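Local coordinates for protein 4'-phospho-dehydrooxetanocin synthase (Bacillus megaterium, PDB 5UL3) that catalyses the cobalamin- and S-adenosylmethionine-dependent oxidative ring contraction of dAMP to an oxetane aldehyde, a step in oxetanocin A biosynthesis, at residues L640-V645 / Q655-D660; F492-D497 / I636-L641; Y627-T632 / R702-D707. All blocks are in the same frame, centred on the assembly; numbering follows the deposited sequence. Where two conformers were deposited one is given.

Interaction 1: L640-V645 / Q655-D660; sequences LLKYLV and QIILSD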
loop_
_atom_site.group_PDB
_atom_site.type_symbol
_atom_site.label_atom_id
_atom_site.label_comp_id
_atom_site.label_asym_id
_atom_site.label_seq_id
_atom_site.Cartn_x
_atom_site.Cartn_y
_atom_site.Cartn_z
ATOM N N LEU A 640 0.138 -30.035 5.966
ATOM C CA LEU A 640 1.193 -30.148 6.964
ATOM C C LEU A 640 0.673 -29.785 8.348
ATOM O O LEU A 640 0.863 -30.535 9.313
ATOM C CB LEU A 640 2.368 -29.245 6.608
ATOM C CG LEU A 640 3.299 -28.980 7.790
ATOM C CD1 LEU A 640 4.157 -30.241 8.143
ATOM C CD2 LEU A 640 4.179 -27.766 7.534
ATOM N N LEU A 641 0.026 -28.620 8.467
ATOM C CA LEU A 641 -0.476 -28.207 9.772
ATOM C C LEU A 641 -1.573 -29.143 10.269
ATOM O O LEU A 641 -1.638 -29.451 11.466
ATOM C CB LEU A 641 -0.983 -26.767 9.723
ATOM C CG LEU A 641 -1.435 -26.241 11.080
ATOM C CD1 LEU A 641 -0.343 -26.485 12.112
ATOM C CD2 LEU A 641 -1.756 -24.747 10.971
ATOM N N LYS A 642 -2.448 -29.604 9.372
ATOM C CA LYS A 642 -3.465 -30.559 9.793
ATOM C C LYS A 642 -2.813 -31.841 10.301
ATOM O O LYS A 642 -3.255 -32.418 11.303
ATOM C CB LYS A 642 -4.427 -30.850 8.641
ATOM C CG LYS A 642 -5.682 -31.590 9.060
ATOM C CD LYS A 642 -6.638 -31.758 7.893
ATOM C CE LYS A 642 -8.074 -31.995 8.363
ATOM N NZ LYS A 642 -8.774 -30.804 8.979
ATOM N N TYR A 643 -1.719 -32.248 9.661
ATOM C CA TYR A 643 -0.976 -33.431 10.081
ATOM C C TYR A 643 -0.298 -33.218 11.431
ATOM O O TYR A 643 -0.318 -34.113 12.288
ATOM C CB TYR A 643 0.040 -33.777 8.999
ATOM C CG TYR A 643 0.852 -35.031 9.223
ATOM C CD1 TYR A 643 0.259 -36.283 9.177
ATOM C CD2 TYR A 643 2.216 -34.958 9.433
ATOM C CE1 TYR A 643 1.013 -37.441 9.361
ATOM C CE2 TYR A 643 2.982 -36.109 9.611
ATOM C CZ TYR A 643 2.375 -37.341 9.579
ATOM O OH TYR A 643 3.142 -38.470 9.766
ATOM N N LEU A 644 0.315 -32.047 11.641
ATOM C CA LEU A 644 0.930 -31.760 12.937
ATOM C C LEU A 644 -0.106 -31.748 14.059
ATOM O O LEU A 644 0.130 -32.311 15.136
ATOM C CB LEU A 644 1.684 -30.430 12.882
ATOM C CG LEU A 644 2.945 -30.386 12.007
ATOM C CD1 LEU A 644 3.458 -28.950 11.851
ATOM C CD2 LEU A 644 4.018 -31.257 12.606
ATOM N N VAL A 645 -1.260 -31.115 13.827
ATOM C CA VAL A 645 -2.305 -31.055 14.849
ATOM C C VAL A 645 -2.885 -32.445 15.093
ATOM O O VAL A 645 -3.219 -32.808 16.230
ATOM C CB VAL A 645 -3.396 -30.043 14.445
ATOM C CG1 VAL A 645 -4.611 -30.109 15.402
ATOM C CG2 VAL A 645 -2.829 -28.630 14.427
ATOM N N GLN A 655 -8.578 -37.798 10.634
ATOM C CA GLN A 655 -7.932 -39.025 10.173
ATOM C C GLN A 655 -8.376 -39.380 8.759
ATOM O O GLN A 655 -7.553 -39.750 7.915
ATOM C CB GLN A 655 -8.241 -40.166 11.150
ATOM C CG GLN A 655 -7.613 -41.509 10.806
ATOM C CD GLN A 655 -7.839 -42.565 11.886
ATOM O OE1 GLN A 655 -8.680 -42.402 12.772
ATOM N NE2 GLN A 655 -7.080 -43.650 11.816
ATOM N N ILE A 656 -9.673 -39.250 8.480
ATOM C CA ILE A 656 -10.197 -39.565 7.153
ATOM C C ILE A 656 -9.632 -38.606 6.114
ATOM O O ILE A 656 -9.124 -39.027 5.067
ATOM C CB ILE A 656 -11.735 -39.537 7.169
ATOM C CG1 ILE A 656 -12.274 -40.675 8.043
ATOM C CG2 ILE A 656 -12.285 -39.605 5.745
ATOM C CD1 ILE A 656 -13.760 -40.574 8.339
ATOM N N ILE A 657 -9.710 -37.300 6.391
ATOM C CA ILE A 657 -9.245 -36.296 5.436
ATOM C C ILE A 657 -7.772 -36.515 5.113
ATOM O O ILE A 657 -7.373 -36.542 3.944
ATOM C CB ILE A 657 -9.500 -34.878 5.980
ATOM C CG1 ILE A 657 -10.990 -34.672 6.243
ATOM C CG2 ILE A 657 -8.990 -33.827 4.990
ATOM C CD1 ILE A 657 -11.315 -33.371 6.943
ATOM N N LEU A 658 -6.945 -36.684 6.147
ATOM C CA LEU A 658 -5.522 -36.897 5.913
ATOM C C LEU A 658 -5.277 -38.201 5.164
ATOM O O LEU A 658 -4.425 -38.261 4.271
ATOM C CB LEU A 658 -4.768 -36.877 7.242
ATOM C CG LEU A 658 -4.612 -35.486 7.867
ATOM C CD1 LEU A 658 -4.219 -35.579 9.334
ATOM C CD2 LEU A 658 -3.598 -34.667 7.077
ATOM N N SER A 659 -6.028 -39.253 5.500
ATOM C CA SER A 659 -5.871 -40.521 4.794
ATOM C C SER A 659 -6.282 -40.392 3.331
ATOM O O SER A 659 -5.579 -40.883 2.441
ATOM C CB SER A 659 -6.676 -41.613 5.497
ATOM O OG SER A 659 -6.314 -42.888 5.015
ATOM N N ASP A 660 -7.402 -39.713 3.062
ATOM C CA ASP A 660 -7.801 -39.438 1.683
ATOM C C ASP A 660 -6.712 -38.684 0.930
ATOM O O ASP A 660 -6.390 -39.015 -0.217
ATOM C CB ASP A 660 -9.102 -38.636 1.658
ATOM C CG ASP A 660 -10.322 -39.495 1.886
ATOM O OD1 ASP A 660 -10.161 -40.726 2.039
ATOM O OD2 ASP A 660 -11.441 -38.940 1.907
#
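The first torsion of L658 (chi1 -74°) sets CG beside its backbone N and aims both methyls at K642 and Y643. In K642, chi1 of -167° points CG away from the main-chain N, and the chain runs extended to CE, which lies against I657. The bend at chi4 then turns NZ on to a salt bridge with E494. The buried lysine charge is thus paired. The contact joins two consecutive helices of the C-terminal helix bundle, 620-648 and 652-664, as a helical hairpin closed by a short loop. The two short axes pass 10.5 Å apart, with an angle of 134° between their directions. L658 makes most of the contact from helix 652-664. Its CD1 rests 3.8 Å from the carbonyl O of K642 and 4.0 Å from CA of Y643, so it packs on backbone more than on side-chain ends. CD2 lies 4.2 Å from CB of Y643. The Y643 ring turns off toward W693 of helix 683-709, where the rings meet. Beside L658, the aliphatic part of K642 crosses I657 at about a right angle. I657 meets the lysine with two methyls: CD1 is 3.8 Å and CG2 3.9 Å from K642 CE.

Interaction 2: F492-D497 / I636-L641; sequences FLERTD and ISHFLL. With EDO (1,2-ethanediol), chain H.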
loop_
_atom_site.group_PDB
_atom_site.type_symbol
_atom_site.label_atom_id
_atom_site.label_comp_id
_atom_site.label_asym_id
_atom_site.label_seq_id
_atom_site.Cartn_x
_atom_site.Cartn_y
_atom_site.Cartn_z
ATOM N N PHE A 492 -12.388 -24.132 8.595
ATOM C CA PHE A 492 -12.765 -22.981 7.779
ATOM C C PHE A 492 -12.051 -22.985 6.427
ATOM O O PHE A 492 -12.682 -22.816 5.375
ATOM C CB PHE A 492 -12.451 -21.687 8.537
ATOM C CG PHE A 492 -12.635 -20.422 7.722
ATOM C CD1 PHE A 492 -13.871 -19.784 7.662
ATOM C CD2 PHE A 492 -11.567 -19.859 7.045
ATOM C CE1 PHE A 492 -14.040 -18.607 6.935
ATOM C CE2 PHE A 492 -11.737 -18.683 6.306
ATOM C CZ PHE A 492 -12.977 -18.060 6.257
ATOM N N LEU A 493 -10.726 -23.153 6.449
ATOM C CA LEU A 493 -9.914 -23.083 5.241
ATOM C C LEU A 493 -10.197 -24.220 4.266
ATOM O O LEU A 493 -9.947 -24.066 3.067
ATOM C CB LEU A 493 -8.433 -23.079 5.618
ATOM C CG LEU A 493 -7.995 -21.806 6.345
ATOM C CD1 LEU A 493 -6.696 -22.074 7.021
ATOM C CD2 LEU A 493 -7.848 -20.645 5.345
ATOM N N GLU A 494 -10.698 -25.350 4.749
ATOM C CA GLU A 494 -11.057 -26.482 3.904
ATOM C C GLU A 494 -12.473 -26.390 3.342
ATOM O O GLU A 494 -12.860 -27.251 2.549
ATOM C CB GLU A 494 -10.882 -27.791 4.688
ATOM C CG GLU A 494 -9.430 -28.144 4.909
ATOM C CD GLU A 494 -9.207 -29.176 5.997
ATOM O OE1 GLU A 494 -10.088 -30.046 6.182
ATOM O OE2 GLU A 494 -8.151 -29.101 6.672
ATOM N N ARG A 495 -13.255 -25.377 3.712
ATOM C CA ARG A 495 -14.624 -25.288 3.210
ATOM C C ARG A 495 -14.628 -25.069 1.702
ATOM O O ARG A 495 -13.871 -24.245 1.177
ATOM C CB ARG A 495 -15.386 -24.171 3.919
ATOM C CG ARG A 495 -15.758 -24.574 5.345
ATOM C CD ARG A 495 -16.639 -23.569 6.000
ATOM N NE ARG A 495 -17.942 -23.473 5.360
ATOM C CZ ARG A 495 -18.979 -22.851 5.905
ATOM N NH1 ARG A 495 -18.852 -22.286 7.098
ATOM N NH2 ARG A 495 -20.134 -22.787 5.262
ATOM N N THR A 496 -15.479 -25.823 1.006
ATOM C CA THR A 496 -15.621 -25.718 -0.441
ATOM C C THR A 496 -16.945 -25.078 -0.848
ATOM O O THR A 496 -17.272 -25.042 -2.040
ATOM C CB THR A 496 -15.469 -27.106 -1.085
ATOM O OG1 THR A 496 -16.402 -28.025 -0.490
ATOM C CG2 THR A 496 -14.058 -27.624 -0.867
ATOM N N ASP A 497 -17.708 -24.552 0.105
ATOM C CA ASP A 497 -18.964 -23.882 -0.209
ATOM C C ASP A 497 -18.850 -22.368 -0.117
ATOM O O ASP A 497 -19.863 -21.680 0.043
ATOM C CB ASP A 497 -20.077 -24.390 0.705
ATOM C CG ASP A 497 -19.818 -24.078 2.160
ATOM O OD1 ASP A 497 -18.642 -23.892 2.534
ATOM O OD2 ASP A 497 -20.796 -24.029 2.936
ATOM N N ILE A 636 0.074 -29.147 0.023
ATOM C CA ILE A 636 0.942 -29.865 0.956
ATOM C C ILE A 636 1.207 -29.020 2.196
ATOM O O ILE A 636 1.252 -29.536 3.319
ATOM C CB ILE A 636 2.260 -30.274 0.269
ATOM C CG1 ILE A 636 2.004 -31.243 -0.890
ATOM C CG2 ILE A 636 3.222 -30.898 1.278
ATOM C CD1 ILE A 636 3.266 -31.459 -1.765
ATOM N N SER A 637 1.380 -27.707 2.013
ATOM C CA SER A 637 1.621 -26.817 3.148
ATOM C C SER A 637 0.397 -26.715 4.052
ATOM O O SER A 637 0.537 -26.641 5.279
ATOM C CB SER A 637 2.028 -25.427 2.653
ATOM O OG SER A 637 3.266 -25.487 1.956
ATOM N N HIS A 638 -0.806 -26.680 3.474
ATOM C CA HIS A 638 -1.997 -26.653 4.318
ATOM C C HIS A 638 -2.101 -27.925 5.149
ATOM O O HIS A 638 -2.338 -27.880 6.364
ATOM C CB HIS A 638 -3.267 -26.487 3.486
ATOM C CG HIS A 638 -4.511 -26.678 4.298
ATOM N ND1 HIS A 638 -5.053 -25.668 5.065
ATOM C CD2 HIS A 638 -5.275 -27.774 4.523
ATOM C CE1 HIS A 638 -6.114 -26.129 5.710
ATOM N NE2 HIS A 638 -6.268 -27.405 5.400
ATOM N N PHE A 639 -1.947 -29.076 4.509
ATOM C CA PHE A 639 -2.186 -30.303 5.248
ATOM C C PHE A 639 -1.012 -30.691 6.128
ATOM O O PHE A 639 -1.172 -31.561 6.992
ATOM C CB PHE A 639 -2.576 -31.418 4.282
ATOM C CG PHE A 639 -3.971 -31.272 3.766
ATOM C CD1 PHE A 639 -5.054 -31.453 4.616
ATOM C CD2 PHE A 639 -4.210 -30.905 2.455
ATOM C CE1 PHE A 639 -6.362 -31.291 4.155
ATOM C CE2 PHE A 639 -5.507 -30.732 1.992
ATOM C CZ PHE A 639 -6.585 -30.925 2.837
ATOM N N LEU A 640 0.138 -30.035 5.966
ATOM C CA LEU A 640 1.193 -30.148 6.964
ATOM C C LEU A 640 0.673 -29.785 8.348
ATOM O O LEU A 640 0.863 -30.535 9.313
ATOM C CB LEU A 640 2.368 -29.245 6.608
ATOM C CG LEU A 640 3.299 -28.980 7.790
ATOM C CD1 LEU A 640 4.157 -30.241 8.143
ATOM C CD2 LEU A 640 4.179 -27.766 7.534
ATOM N N LEU A 641 0.026 -28.620 8.467
ATOM C CA LEU A 641 -0.476 -28.207 9.772
ATOM C C LEU A 641 -1.573 -29.143 10.269
ATOM O O LEU A 641 -1.638 -29.451 11.466
ATOM C CB LEU A 641 -0.983 -26.767 9.723
ATOM C CG LEU A 641 -1.435 -26.241 11.080
ATOM C CD1 LEU A 641 -0.343 -26.485 12.112
ATOM C CD2 LEU A 641 -1.756 -24.747 10.971
HETATM C C1 EDO H . -3.403 -22.637 5.906
HETATM O O1 EDO H . -4.333 -23.120 4.929
HETATM C C2 EDO H . -3.482 -21.108 5.890
HETATM O O2 EDO H . -2.646 -20.601 6.922
#
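The imidazole of H638 has a polar partner at each nitrogen, both at its edge and near the ring plane. E494 OE2 meets NE2, and O1 of a bound 1,2-ethanediol meets ND1. CB of L493 approaches CE1 obliquely at 3.8 Å. F639, the next residue, turns a face to the edge of this ring, with H638 CD2 lying 3.5 Å above the phenyl plane and over its centre. Y534 stacks on the H638 ring. The contact joins the C-terminal end of helix 484-493, of the radical SAM core, to helix 620-648 of the C-terminal helix bundle.

The bond from H638 NE2 to E494 OE2 is 2.8 Å long and nearly straight, with an N-H...O angle of 170°. It lies close to the imidazole plane and uses the anti lone pair of OE2. The carboxylate and ring planes stand 85° apart. A chi1 of 171° swings the H638 ring away from its own N and over toward the glutamate. E494 is extended beyond CG, and its OE2 also lies 3.8 Å from F639 CE1. K642, one turn along from H638, forms a salt bridge with the same OE2.

At the other nitrogen, H638 ND1 and ethanediol O1 are 2.7 Å apart. The diol, probably from the crystallisation liquor, also bonds to the backbone N of L541, and L493 CD1 packs against O1.

OE2 therefore accepts from both a histidine and a lysine. The nearby lysine would be expected to favour the ionised carboxylate. The imidazole has its rotation fixed by partners at both nitrogens, one of them the lysine-paired E494.

Interaction 3: Y627-T632 / R702-D707; sequences YSYMET and RDVEAD. With EDO (1,2-ethanediol), chain K; EDO (1,2-ethanediol), chain B.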
loop_
_atom_site.group_PDB
_atom_site.type_symbol
_atom_site.label_atom_id
_atom_site.label_comp_id
_atom_site.label_asym_id
_atom_site.label_seq_id
_atom_site.Cartn_x
_atom_site.Cartn_y
_atom_site.Cartn_z
ATOM N N TYR A 627 2.350 -23.709 -12.560
ATOM C CA TYR A 627 1.275 -23.341 -11.649
ATOM C C TYR A 627 0.780 -24.555 -10.880
ATOM O O TYR A 627 0.484 -24.459 -9.678
ATOM C CB TYR A 627 0.134 -22.671 -12.417
ATOM C CG TYR A 627 -0.838 -21.941 -11.495
ATOM C CD1 TYR A 627 -0.568 -20.653 -11.062
ATOM C CD2 TYR A 627 -2.011 -22.547 -11.082
ATOM C CE1 TYR A 627 -1.448 -19.979 -10.226
ATOM C CE2 TYR A 627 -2.908 -21.883 -10.236
ATOM C CZ TYR A 627 -2.615 -20.603 -9.820
ATOM O OH TYR A 627 -3.488 -19.943 -8.985
ATOM N N SER A 628 0.720 -25.719 -11.544
ATOM C CA SER A 628 0.253 -26.916 -10.861
ATOM C C SER A 628 1.203 -27.299 -9.731
ATOM O O SER A 628 0.755 -27.786 -8.686
ATOM C CB SER A 628 0.067 -28.074 -11.853
ATOM O OG SER A 628 1.277 -28.798 -12.034
ATOM N N TYR A 629 2.512 -27.091 -9.920
ATOM C CA TYR A 629 3.447 -27.272 -8.808
ATOM C C TYR A 629 3.084 -26.355 -7.644
ATOM O O TYR A 629 3.073 -26.775 -6.484
ATOM C CB TYR A 629 4.873 -26.958 -9.224
ATOM C CG TYR A 629 5.431 -27.709 -10.408
ATOM C CD1 TYR A 629 5.030 -29.000 -10.715
ATOM C CD2 TYR A 629 6.382 -27.104 -11.202
ATOM C CE1 TYR A 629 5.597 -29.673 -11.841
ATOM C CE2 TYR A 629 6.931 -27.742 -12.285
ATOM C CZ TYR A 629 6.541 -29.024 -12.599
ATOM O OH TYR A 629 7.140 -29.618 -13.704
ATOM N N MET A 630 2.831 -25.084 -7.945
ATOM C CA MET A 630 2.492 -24.131 -6.890
ATOM C C MET A 630 1.203 -24.516 -6.176
ATOM O O MET A 630 1.113 -24.393 -4.951
ATOM C CB MET A 630 2.409 -22.724 -7.477
ATOM C CG MET A 630 3.785 -22.123 -7.713
ATOM S SD MET A 630 3.730 -20.498 -8.490
ATOM C CE MET A 630 3.389 -20.985 -10.137
ATOM N N GLU A 631 0.191 -24.987 -6.917
ATOM C CA GLU A 631 -1.037 -25.450 -6.269
ATOM C C GLU A 631 -0.766 -26.630 -5.353
ATOM O O GLU A 631 -1.326 -26.723 -4.256
ATOM C CB GLU A 631 -2.076 -25.870 -7.309
ATOM C CG GLU A 631 -2.580 -24.772 -8.231
ATOM C CD GLU A 631 -3.551 -25.326 -9.260
ATOM O OE1 GLU A 631 -3.216 -26.346 -9.909
ATOM O OE2 GLU A 631 -4.658 -24.770 -9.391
ATOM N N THR A 632 0.053 -27.578 -5.819
ATOM C CA THR A 632 0.341 -28.753 -5.018
ATOM C C THR A 632 1.113 -28.380 -3.762
ATOM O O THR A 632 0.821 -28.891 -2.671
ATOM C CB THR A 632 1.109 -29.761 -5.877
ATOM O OG1 THR A 632 0.267 -30.135 -6.968
ATOM C CG2 THR A 632 1.459 -30.996 -5.072
ATOM N N ARG A 702 10.291 -34.326 -7.038
ATOM C CA ARG A 702 10.781 -35.332 -7.979
ATOM C C ARG A 702 10.056 -35.233 -9.317
ATOM O O ARG A 702 10.667 -35.449 -10.368
ATOM C CB ARG A 702 10.629 -36.740 -7.385
ATOM C CG ARG A 702 11.538 -37.043 -6.192
ATOM C CD ARG A 702 13.033 -36.961 -6.539
ATOM N NE ARG A 702 13.857 -37.240 -5.361
ATOM C CZ ARG A 702 15.180 -37.139 -5.322
ATOM N NH1 ARG A 702 15.860 -36.797 -6.409
ATOM N NH2 ARG A 702 15.829 -37.399 -4.195
ATOM N N ASP A 703 8.759 -34.898 -9.305
ATOM C CA ASP A 703 8.070 -34.609 -10.561
ATOM C C ASP A 703 8.644 -33.366 -11.232
ATOM O O ASP A 703 8.813 -33.345 -12.456
ATOM C CB ASP A 703 6.560 -34.435 -10.337
ATOM C CG ASP A 703 5.841 -35.750 -10.038
ATOM O OD1 ASP A 703 6.345 -36.828 -10.412
ATOM O OD2 ASP A 703 4.744 -35.698 -9.444
ATOM N N VAL A 704 8.920 -32.306 -10.456
ATOM C CA VAL A 704 9.528 -31.098 -11.011
ATOM C C VAL A 704 10.872 -31.428 -11.646
ATOM O O VAL A 704 11.199 -30.974 -12.752
ATOM C CB VAL A 704 9.695 -30.019 -9.921
ATOM C CG1 VAL A 704 10.349 -28.757 -10.517
ATOM C CG2 VAL A 704 8.361 -29.697 -9.267
ATOM N N GLU A 705 11.677 -32.209 -10.929
ATOM C CA GLU A 705 12.998 -32.596 -11.409
ATOM C C GLU A 705 12.892 -33.383 -12.712
ATOM O O GLU A 705 13.613 -33.107 -13.679
ATOM C CB GLU A 705 13.697 -33.410 -10.315
ATOM C CG GLU A 705 15.010 -34.066 -10.759
ATOM C CD GLU A 705 15.593 -34.986 -9.694
ATOM O OE1 GLU A 705 14.856 -35.826 -9.140
ATOM O OE2 GLU A 705 16.799 -34.853 -9.403
ATOM N N ALA A 706 11.985 -34.363 -12.756
ATOM C CA ALA A 706 11.817 -35.165 -13.966
ATOM C C ALA A 706 11.313 -34.317 -15.123
ATOM O O ALA A 706 11.773 -34.471 -16.260
ATOM C CB ALA A 706 10.862 -36.326 -13.700
ATOM N N ASP A 707 10.362 -33.415 -14.857
ATOM C CA ASP A 707 9.878 -32.552 -15.928
ATOM C C ASP A 707 10.993 -31.666 -16.452
ATOM O O ASP A 707 11.067 -31.381 -17.656
ATOM C CB ASP A 707 8.701 -31.690 -15.439
ATOM C CG ASP A 707 7.411 -32.470 -15.308
ATOM O OD1 ASP A 707 7.271 -33.537 -15.944
ATOM O OD2 ASP A 707 6.511 -32.000 -14.574
HETATM C C1 EDO K . 6.392 -37.637 -13.634
HETATM O O1 EDO K . 7.503 -38.104 -12.860
HETATM C C2 EDO K . 6.665 -36.209 -14.090
HETATM O O2 EDO K . 7.537 -36.210 -15.229
HETATM C C1 EDO B . 1.893 -35.617 -6.286
HETATM O O1 EDO B . 2.117 -36.256 -5.024
HETATM C C2 EDO B . 3.153 -34.862 -6.688
HETATM O O2 EDO B . 2.913 -34.127 -7.895
#
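Two antiparallel helices of the C-terminal helix bundle, 620-648 and 683-709, meet here around a buried tyrosine. Their short axes run 11.3 Å apart, at 169° between directions. Y629 reaches from the first helix and lies across the second. There V704 takes the ring face and D707, one turn on, takes the hydroxyl.

V704 CG2 makes a CH-pi contact. It sits 3.5 Å from the ring centroid and only 4° off the normal, so the methyl sits almost directly above the middle of one face. CG1 takes a smaller share, 4.0 Å from Y629 CE2. The V704 chi1 of 179° turns CG1 away from the main-chain N and puts CG2 beside that N and over the ring. Helix 720-730 packs against V704 through L721 and L725, and I713 touches both Y629 and V704.

The polar end of the tyrosine is held separately. Its hydroxyl donates to D707 OD2, on the anti lone pair, and the carboxylate lies at the ring edge. The two planes are nearly coplanar. The buried phenol thus has a carboxylate acceptor, presumably ionised, and face and hydroxyl together fix how the ring is turned.

Two ethanediols, probably from the crystallisation liquor, sit against the acidic side of helix 683-709. One spans D703 and D707: its O1 donates to D703 OD1 and its O2 to D707 OD1. The second donates to D703 OD2. D707 is accordingly bonded at both oxygens, with OD2 2.6 Å from Y629 OH and OD1 2.8 Å from O2 of the first diol.

In the fold
All three interactions use helix 620-648, in the order 3, 2, 1 along it, the last two overlapping, and all are largely buried. Interactions 1 and 3 stay within the C-terminal bundle, away from the cofactor and substrate sites. Interaction 2 ties that bundle to the radical SAM core; the side chain of its L493 is about 10 Å from that of E436, which binds S-adenosylmethionine. Interactions 1 and 2 share L640 and L641, and touch through E494 with K642 and I657, and through F639 with I657 and L658. Interaction 3 lies apart. The chemistry differs: interaction 1 is apolar, interaction 2 polar, built on a histidine-carboxylate bond, and interaction 3 mixes both, with exposed D703 at its margin.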